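Local coordinates for Dr hemagglutinin structural subunit (Escherichia coli, PDB 1UT1), which mediates bacterial adherence to the upper urinary tract as a fimbrial adhesin that binds the Dr blood group antigen and agglutinates human erythrocytes, at residues 39-44 and 132-137; 94-99 and 107-112; 121-126 and 137-142. The protein carries 3 engineered substitutions. One frame throughout, in Å; residues are numbered along the deposited sequence.

Contact 1 (39-44 and 132-137). With SO4 (sulfate ion), chain G; EDO (1,2-ethanediol), chain J.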
# COMPACT_ATOMS: atom_id res chain seq x y z
N LYS A 39 2.38 3.94 -19.35
CA LYS A 39 2.87 4.30 -20.70
C LYS A 39 2.79 3.05 -21.56
O LYS A 39 3.05 1.93 -21.06
CB LYS A 39 4.35 4.70 -20.66
CG LYS A 39 4.65 6.05 -20.03
CD LYS A 39 6.13 6.39 -20.29
CE LYS A 39 6.68 7.37 -19.27
NZ LYS A 39 6.23 8.76 -19.56
N THR A 40 2.63 3.22 -22.88
CA THR A 40 2.79 2.08 -23.78
C THR A 40 4.32 1.87 -23.89
O THR A 40 5.11 2.79 -23.65
CB THR A 40 2.27 2.38 -25.20
OG1 THR A 40 3.10 3.40 -25.79
CG2 THR A 40 0.79 2.83 -25.17
N ARG A 41 4.75 0.71 -24.34
CA ARG A 41 6.19 0.49 -24.45
C ARG A 41 6.78 1.36 -25.56
O ARG A 41 7.89 1.81 -25.44
CB ARG A 41 6.53 -0.98 -24.65
CG ARG A 41 5.71 -1.68 -25.71
CD ARG A 41 6.07 -3.16 -25.76
NE ARG A 41 5.30 -3.87 -26.76
CZ ARG A 41 5.31 -5.19 -26.91
NH1 ARG A 41 6.04 -5.95 -26.09
NH2 ARG A 41 4.54 -5.77 -27.83
N GLY A 42 5.95 1.74 -26.53
CA GLY A 42 6.39 2.65 -27.60
C GLY A 42 6.75 4.04 -27.07
O GLY A 42 7.45 4.79 -27.75
N GLN A 43 6.25 4.39 -25.87
CA GLN A 43 6.53 5.69 -25.26
C GLN A 43 7.83 5.68 -24.47
O GLN A 43 8.24 6.70 -23.91
CB GLN A 43 5.39 6.09 -24.34
CG GLN A 43 4.15 6.56 -25.06
CD GLN A 43 3.09 7.01 -24.08
OE1 GLN A 43 2.94 8.21 -23.78
NE2 GLN A 43 2.45 6.04 -23.47
N LEU A 44 8.46 4.50 -24.37
CA LEU A 44 9.70 4.35 -23.66
C LEU A 44 10.89 4.72 -24.54
O LEU A 44 11.82 3.96 -24.70
CB LEU A 44 9.85 2.94 -23.08
CG LEU A 44 8.68 2.55 -22.14
CD1 LEU A 44 8.86 1.08 -21.70
CD2 LEU A 44 8.67 3.47 -20.92
N THR A 132 10.24 -3.13 -23.98
CA THR A 132 10.05 -3.52 -22.58
C THR A 132 8.76 -4.31 -22.45
O THR A 132 7.73 -3.89 -22.93
CB THR A 132 9.96 -2.25 -21.69
OG1 THR A 132 11.21 -1.55 -21.77
CG2 THR A 132 9.67 -2.62 -20.23
N PRO A 133 8.81 -5.47 -21.78
CA PRO A 133 7.58 -6.26 -21.62
C PRO A 133 6.54 -5.49 -20.77
O PRO A 133 6.89 -4.87 -19.75
CB PRO A 133 8.04 -7.50 -20.84
CG PRO A 133 9.51 -7.55 -20.98
CD PRO A 133 9.97 -6.13 -21.18
N PRO A 134 5.27 -5.61 -21.13
CA PRO A 134 4.22 -5.00 -20.30
C PRO A 134 4.28 -5.57 -18.86
O PRO A 134 4.57 -6.75 -18.64
CB PRO A 134 2.92 -5.43 -21.00
CG PRO A 134 3.35 -5.55 -22.48
CD PRO A 134 4.74 -6.12 -22.41
N GLY A 135 4.06 -4.69 -17.89
CA GLY A 135 4.08 -5.08 -16.49
C GLY A 135 4.16 -3.84 -15.60
O GLY A 135 4.05 -2.71 -16.09
N ASN A 136 4.31 -4.07 -14.30
CA ASN A 136 4.44 -3.00 -13.30
C ASN A 136 5.88 -2.93 -12.87
O ASN A 136 6.49 -3.93 -12.50
CB ASN A 136 3.55 -3.29 -12.07
CG ASN A 136 2.12 -3.52 -12.46
OD1 ASN A 136 1.50 -2.68 -13.11
ND2 ASN A 136 1.64 -4.74 -12.23
N TYR A 137 6.43 -1.73 -12.96
CA TYR A 137 7.85 -1.51 -12.71
C TYR A 137 7.98 -0.52 -11.59
O TYR A 137 7.19 0.39 -11.48
CB TYR A 137 8.49 -0.93 -13.98
CG TYR A 137 8.61 -1.96 -15.08
CD1 TYR A 137 9.82 -2.64 -15.29
CD2 TYR A 137 7.53 -2.25 -15.91
CE1 TYR A 137 9.92 -3.64 -16.27
CE2 TYR A 137 7.63 -3.20 -16.94
CZ TYR A 137 8.81 -3.95 -17.06
OH TYR A 137 8.92 -4.90 -18.06
S SO4 G . 2.62 -2.77 -29.16
O1 SO4 G . 2.99 -1.91 -27.99
O2 SO4 G . 3.31 -2.40 -30.41
O3 SO4 G . 3.09 -4.16 -28.84
O4 SO4 G . 1.14 -2.83 -29.22
C1 EDO J . 6.19 10.13 -22.33
O1 EDO J . 6.79 10.70 -21.16
C2 EDO J . 7.29 9.90 -23.39
O2 EDO J . 7.87 11.17 -23.75

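Contact 2 (94-99 and 107-112)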
# COMPACT_ATOMS: atom_id res chain seq x y z
N ILE A 94 19.30 9.13 -13.55
CA ILE A 94 18.79 9.89 -12.40
C ILE A 94 19.56 11.19 -12.40
O ILE A 94 20.80 11.18 -12.44
CB ILE A 94 19.11 9.12 -11.09
CG1 ILE A 94 18.40 7.75 -11.12
CG2 ILE A 94 18.73 9.93 -9.87
CD1 ILE A 94 18.72 6.85 -9.89
N ARG A 95 18.85 12.31 -12.44
CA ARG A 95 19.50 13.61 -12.64
C ARG A 95 18.78 14.73 -11.86
O ARG A 95 17.61 14.96 -12.09
CB ARG A 95 19.49 13.95 -14.15
CG ARG A 95 20.21 15.25 -14.49
CD ARG A 95 20.40 15.39 -15.97
NE ARG A 95 19.18 15.88 -16.63
CZ ARG A 95 18.38 15.15 -17.40
NH1 ARG A 95 18.63 13.86 -17.62
NH2 ARG A 95 17.30 15.70 -17.94
N PRO A 96 19.50 15.46 -11.02
CA PRO A 96 18.90 16.62 -10.32
C PRO A 96 18.57 17.66 -11.35
O PRO A 96 19.23 17.72 -12.40
CB PRO A 96 20.04 17.15 -9.44
CG PRO A 96 21.30 16.75 -10.18
CD PRO A 96 20.96 15.37 -10.80
N THR A 97 17.57 18.50 -11.08
CA THR A 97 17.16 19.49 -12.07
C THR A 97 17.97 20.79 -11.98
O THR A 97 17.80 21.69 -12.80
CB THR A 97 15.66 19.84 -11.95
OG1 THR A 97 15.42 20.54 -10.72
CG2 THR A 97 14.78 18.60 -12.03
N ASP A 98 18.80 20.93 -10.95
CA ASP A 98 19.63 22.13 -10.85
C ASP A 98 21.02 21.77 -11.41
O ASP A 98 21.19 20.73 -12.06
CB ASP A 98 19.69 22.64 -9.39
CG ASP A 98 20.30 21.61 -8.42
OD1 ASP A 98 20.42 21.92 -7.21
OD2 ASP A 98 20.75 20.53 -8.88
N ASN A 99 22.01 22.59 -11.13
CA ASN A 99 23.35 22.35 -11.69
C ASN A 99 24.23 21.43 -10.85
O ASN A 99 25.44 21.42 -11.04
CB ASN A 99 24.12 23.68 -11.75
CG ASN A 99 23.94 24.39 -13.05
OD1 ASN A 99 24.81 24.34 -13.90
ND2 ASN A 99 22.96 25.28 -13.08
N GLY A 107 24.81 1.61 -6.18
CA GLY A 107 23.40 1.75 -5.79
C GLY A 107 23.10 3.05 -5.03
O GLY A 107 21.94 3.37 -4.79
N VAL A 108 24.15 3.78 -4.66
CA VAL A 108 23.97 5.04 -3.96
C VAL A 108 24.25 6.21 -4.90
O VAL A 108 25.26 6.23 -5.63
CB VAL A 108 24.90 5.14 -2.71
CG1 VAL A 108 24.68 6.50 -1.97
CG2 VAL A 108 24.65 3.91 -1.75
N PHE A 109 23.33 7.18 -4.91
CA PHE A 109 23.49 8.38 -5.72
C PHE A 109 23.67 9.51 -4.71
O PHE A 109 22.74 9.83 -3.96
CB PHE A 109 22.23 8.57 -6.58
CG PHE A 109 22.32 9.70 -7.58
CD1 PHE A 109 23.10 9.57 -8.74
CD2 PHE A 109 21.57 10.89 -7.37
CE1 PHE A 109 23.17 10.65 -9.68
CE2 PHE A 109 21.64 11.94 -8.30
CZ PHE A 109 22.38 11.78 -9.48
N TYR A 110 24.91 9.99 -4.56
CA TYR A 110 25.21 10.95 -3.49
C TYR A 110 25.75 12.25 -4.03
O TYR A 110 26.37 12.28 -5.10
CB TYR A 110 26.19 10.35 -2.46
CG TYR A 110 27.62 10.15 -2.98
CD1 TYR A 110 28.05 8.91 -3.44
CD2 TYR A 110 28.56 11.19 -2.90
CE1 TYR A 110 29.38 8.71 -3.88
CE2 TYR A 110 29.88 11.00 -3.36
CZ TYR A 110 30.28 9.75 -3.80
OH TYR A 110 31.57 9.55 -4.25
N LYS A 111 25.52 13.33 -3.29
CA LYS A 111 25.91 14.66 -3.73
C LYS A 111 27.39 14.89 -3.46
O LYS A 111 27.93 14.39 -2.46
CB LYS A 111 25.05 15.73 -3.01
CG LYS A 111 25.19 17.12 -3.63
CD LYS A 111 24.22 18.11 -2.98
CE LYS A 111 24.12 19.40 -3.79
NZ LYS A 111 25.44 20.05 -3.96
N ASN A 112 28.08 15.51 -4.41
CA ASN A 112 29.55 15.62 -4.29
C ASN A 112 30.04 16.53 -3.16
O ASN A 112 31.21 16.47 -2.79
CB ASN A 112 30.17 16.10 -5.62
CG ASN A 112 30.10 15.07 -6.70
OD1 ASN A 112 30.59 15.29 -7.80
ND2 ASN A 112 29.49 13.93 -6.41

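Contact 3 (121-126 and 137-142)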
# COMPACT_ATOMS: atom_id res chain seq x y z
N ILE A 121 14.74 15.48 -8.31
CA ILE A 121 15.53 14.49 -9.05
C ILE A 121 14.58 13.94 -10.14
O ILE A 121 13.48 13.51 -9.85
CB ILE A 121 15.90 13.30 -8.13
CG1 ILE A 121 16.85 13.74 -7.00
CG2 ILE A 121 16.49 12.14 -8.96
CD1 ILE A 121 18.19 14.09 -7.44
N GLY A 122 15.01 14.00 -11.39
CA GLY A 122 14.23 13.44 -12.49
C GLY A 122 14.73 12.01 -12.77
O GLY A 122 15.93 11.74 -12.73
N ILE A 123 13.80 11.13 -13.08
CA ILE A 123 14.13 9.75 -13.45
C ILE A 123 13.73 9.65 -14.94
O ILE A 123 12.57 9.95 -15.29
CB ILE A 123 13.27 8.75 -12.68
CG1 ILE A 123 13.40 8.95 -11.15
CG2 ILE A 123 13.64 7.31 -13.08
CD1 ILE A 123 14.85 8.88 -10.62
N TYR A 124 14.67 9.24 -15.81
CA TYR A 124 14.41 9.22 -17.26
C TYR A 124 14.82 7.89 -17.86
O TYR A 124 15.83 7.30 -17.45
CB TYR A 124 15.24 10.32 -17.96
CG TYR A 124 15.06 11.69 -17.35
CD1 TYR A 124 14.02 12.53 -17.78
CD2 TYR A 124 15.81 12.08 -16.25
CE1 TYR A 124 13.84 13.79 -17.22
CE2 TYR A 124 15.64 13.37 -15.66
CZ TYR A 124 14.64 14.20 -16.17
OH TYR A 124 14.41 15.44 -15.56
N VAL A 125 14.14 7.49 -18.91
CA VAL A 125 14.53 6.26 -19.62
C VAL A 125 15.94 6.45 -20.20
O VAL A 125 16.23 7.47 -20.81
CB VAL A 125 13.50 5.94 -20.74
CG1 VAL A 125 13.99 4.79 -21.63
CG2 VAL A 125 12.13 5.60 -20.12
N ASP A 126 16.83 5.50 -19.96
CA ASP A 126 18.21 5.59 -20.48
C ASP A 126 18.37 4.67 -21.70
O ASP A 126 18.56 3.47 -21.54
CB ASP A 126 19.22 5.17 -19.40
CG ASP A 126 20.68 5.28 -19.88
OD1 ASP A 126 20.94 5.93 -20.94
OD2 ASP A 126 21.55 4.63 -19.28
N TYR A 137 6.43 -1.73 -12.96
CA TYR A 137 7.85 -1.51 -12.71
C TYR A 137 7.98 -0.52 -11.59
O TYR A 137 7.19 0.39 -11.48
CB TYR A 137 8.49 -0.93 -13.98
CG TYR A 137 8.61 -1.96 -15.08
CD1 TYR A 137 9.82 -2.64 -15.29
CD2 TYR A 137 7.53 -2.25 -15.91
CE1 TYR A 137 9.92 -3.64 -16.27
CE2 TYR A 137 7.63 -3.20 -16.94
CZ TYR A 137 8.81 -3.95 -17.06
OH TYR A 137 8.92 -4.90 -18.06
N THR A 138 9.03 -0.68 -10.79
CA THR A 138 9.21 0.14 -9.60
C THR A 138 10.69 0.49 -9.38
O THR A 138 11.57 -0.36 -9.61
CB THR A 138 8.68 -0.67 -8.31
OG1 THR A 138 7.34 -1.16 -8.54
CG2 THR A 138 8.66 0.21 -7.08
N LEU A 139 10.93 1.71 -8.88
CA LEU A 139 12.26 2.13 -8.47
C LEU A 139 12.09 2.75 -7.08
O LEU A 139 11.29 3.66 -6.89
CB LEU A 139 12.87 3.18 -9.40
CG LEU A 139 14.10 3.92 -8.83
CD1 LEU A 139 15.27 2.96 -8.65
CD2 LEU A 139 14.50 5.06 -9.77
N THR A 140 12.79 2.19 -6.10
CA THR A 140 12.64 2.66 -4.72
C THR A 140 13.94 3.33 -4.24
O THR A 140 15.03 2.76 -4.40
CB THR A 140 12.29 1.46 -3.82
OG1 THR A 140 11.04 0.89 -4.26
CG2 THR A 140 12.14 1.91 -2.38
N LEU A 141 13.83 4.55 -3.72
CA LEU A 141 15.00 5.35 -3.29
C LEU A 141 14.80 5.80 -1.84
O LEU A 141 13.74 6.33 -1.48
CB LEU A 141 15.17 6.59 -4.15
CG LEU A 141 15.47 6.32 -5.66
CD1 LEU A 141 15.28 7.61 -6.50
CD2 LEU A 141 16.87 5.80 -5.81
N THR A 142 15.82 5.58 -1.03
CA THR A 142 15.75 5.92 0.39
C THR A 142 16.78 6.99 0.69
O THR A 142 17.94 6.86 0.32
CB THR A 142 16.07 4.67 1.27
OG1 THR A 142 15.07 3.67 1.02
CG2 THR A 142 16.06 5.06 2.79

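Contact 1 (39-44 and 132-137)
Arg41 and Leu44, on the 3-10 turn that follows strand 38-40 and just beyond it, lie in the predicted receptor-binding region, and Thr132, from outside it, meets them. With CG wedged between the backbone N and the carbonyl carbon (chi1 48°) and the chain extended to NE, Arg41 runs past the Thr132 carbonyl, its CD 3.4 Å from Thr132 O. That oxygen lies near the guanidinium plane, at its edge, but takes no hydrogen bond from it. Pro134 crosses the arginine, its CD 3.9 Å from Arg41 NH1. A sulfate, probably from the crystallisation liquor, lies in the guanidinium plane and receives a hydrogen bond from Arg41 NE to O1 (3.3 Å, 157°); the approach of NH2 is too short to be relied on. Lys27 N binds the same ion.

On the buried side, Leu44 CD1 presses across Thr132 CB at 3.5 Å, while Thr132 OG1 is occupied by Gln129 O. Tyr137 OH donates to a lone pair of Pro133 O at 2.6 Å, in the carbonyl plane, which ties the end of the ring to the backbone just before its strand. Pro134 also packs on Pro13 of the second subunit. The 3-10 turn and Thr132-Pro134, leading into strand 135-147, are neighbouring loops at one end of the immunoglobulin-like β-sandwich of the Dr adhesins.

Contact 2 (94-99 and 107-112)
Ile94 and Phe109 make the main apolar contact between the end of strand 89-96 and strand 108-111, and it is a CH-pi interaction. The CG2 methyl of Ile94 stands over one face of the Phe109 ring, 4.0 Å from the centroid and 16° off the ring normal, displaced slightly toward the CD2-CE2 side. The phenylalanine reaches it because CG lies opposite the backbone N (chi1 -174°), which extends the ring toward 94-99; the isoleucine and phenylalanine side chains run antiparallel past one another.

A second apolar touch comes at the ring edge, where Pro96 CD approaches Phe109 CZ at 4.1 Å, near the ring plane. Methyl and pyrrolidine thus take up the face and the rim of one ring, and Trp102 meets the same ring with its plane nearly parallel.

The polar element is a backbone carbonyl: Ile94 O sits 3.4 Å from Phe109 CZ, above the ring plane on the CG2 side and beyond the rim. Farther out, Asp98 OD1 and Lys111 NZ are 6.3 Å apart and form no salt bridge; Asp98 OD1 is instead hydrogen-bonded by Trp117 NE1.

No hydrogen bond crosses the contact; its cohesion probably comes mainly from dispersion, with at most a weak electrostatic share from the carbonyl oxygen near the ring edge.

Contact 3 (121-126 and 137-142)
Ile123 and Leu139 meet near the centre of the chain, where strand 118-125 faces strand 135-147 across the hydrophobic core. Their CA atoms are 9.3 Å apart, a face-to-face spacing bridged by side chains and not by backbone hydrogen bonds. The tight part is small. CD1 of Ile123 touches CD2 of Leu139 at 3.9 Å, and the CG2 branch of the isoleucine reaches the same methyl at 4.1 Å, so one leucine branch settles against both arms of the isoleucine. CG of Leu139 lies across from the backbone N (chi1 165°), which carries its CD2 branch toward Ile123, and the two side chains meet at a slant.

Packing slackens toward Leu141, whose CD1 stands 4.3 Å from Ile123 CD1, and further toward Ile121, whose side chain comes no nearer than 5.3 Å to 137-142. Other residues close round the pair: Val92 and Ile94 of the neighbouring strand, and Ile50 and Val53 of strand 49-58, all pack on Ile123.

The outward faces differ in character. Thr138, Thr140 and Thr142 project from the other side of their strand and are partly exposed, with Thr142 OG1 hydrogen-bonded to Thr17 OG1. On 121-126, Tyr124 turns its ring outward, where it forms a cation-pi pair with Arg95, and its OH lies over Gly122, 3.7 Å from Gly122 CA. Here aliphatic methyls face inward and threonines outward, as fits a β-sandwich: the two strands are probably held at this point by dispersion and the exclusion of water, with no directional bond between them.

Following the chain from the N terminus, contact 1 opens at 39-44 and closes only at 132-137, bracketing 87 residues. Contact 2 lies wholly within that span, joining 94-99 to 107-112 after a short excursion. Contact 3 begins later, at 121-126, still inside the span, but ends at 137-142, so it crosses contact 1; the two share Tyr137 and strand 135-147. Contacts 2 and 3 follow in series and meet through neighbouring strands 89-96 and 118-125, where Ile94 packs on Ile121 and Ile123. Contact 3 thus occupies the core between end loops (contact 1) and the strand 108-111 region (contact 2), whose centres are about 25 Å apart.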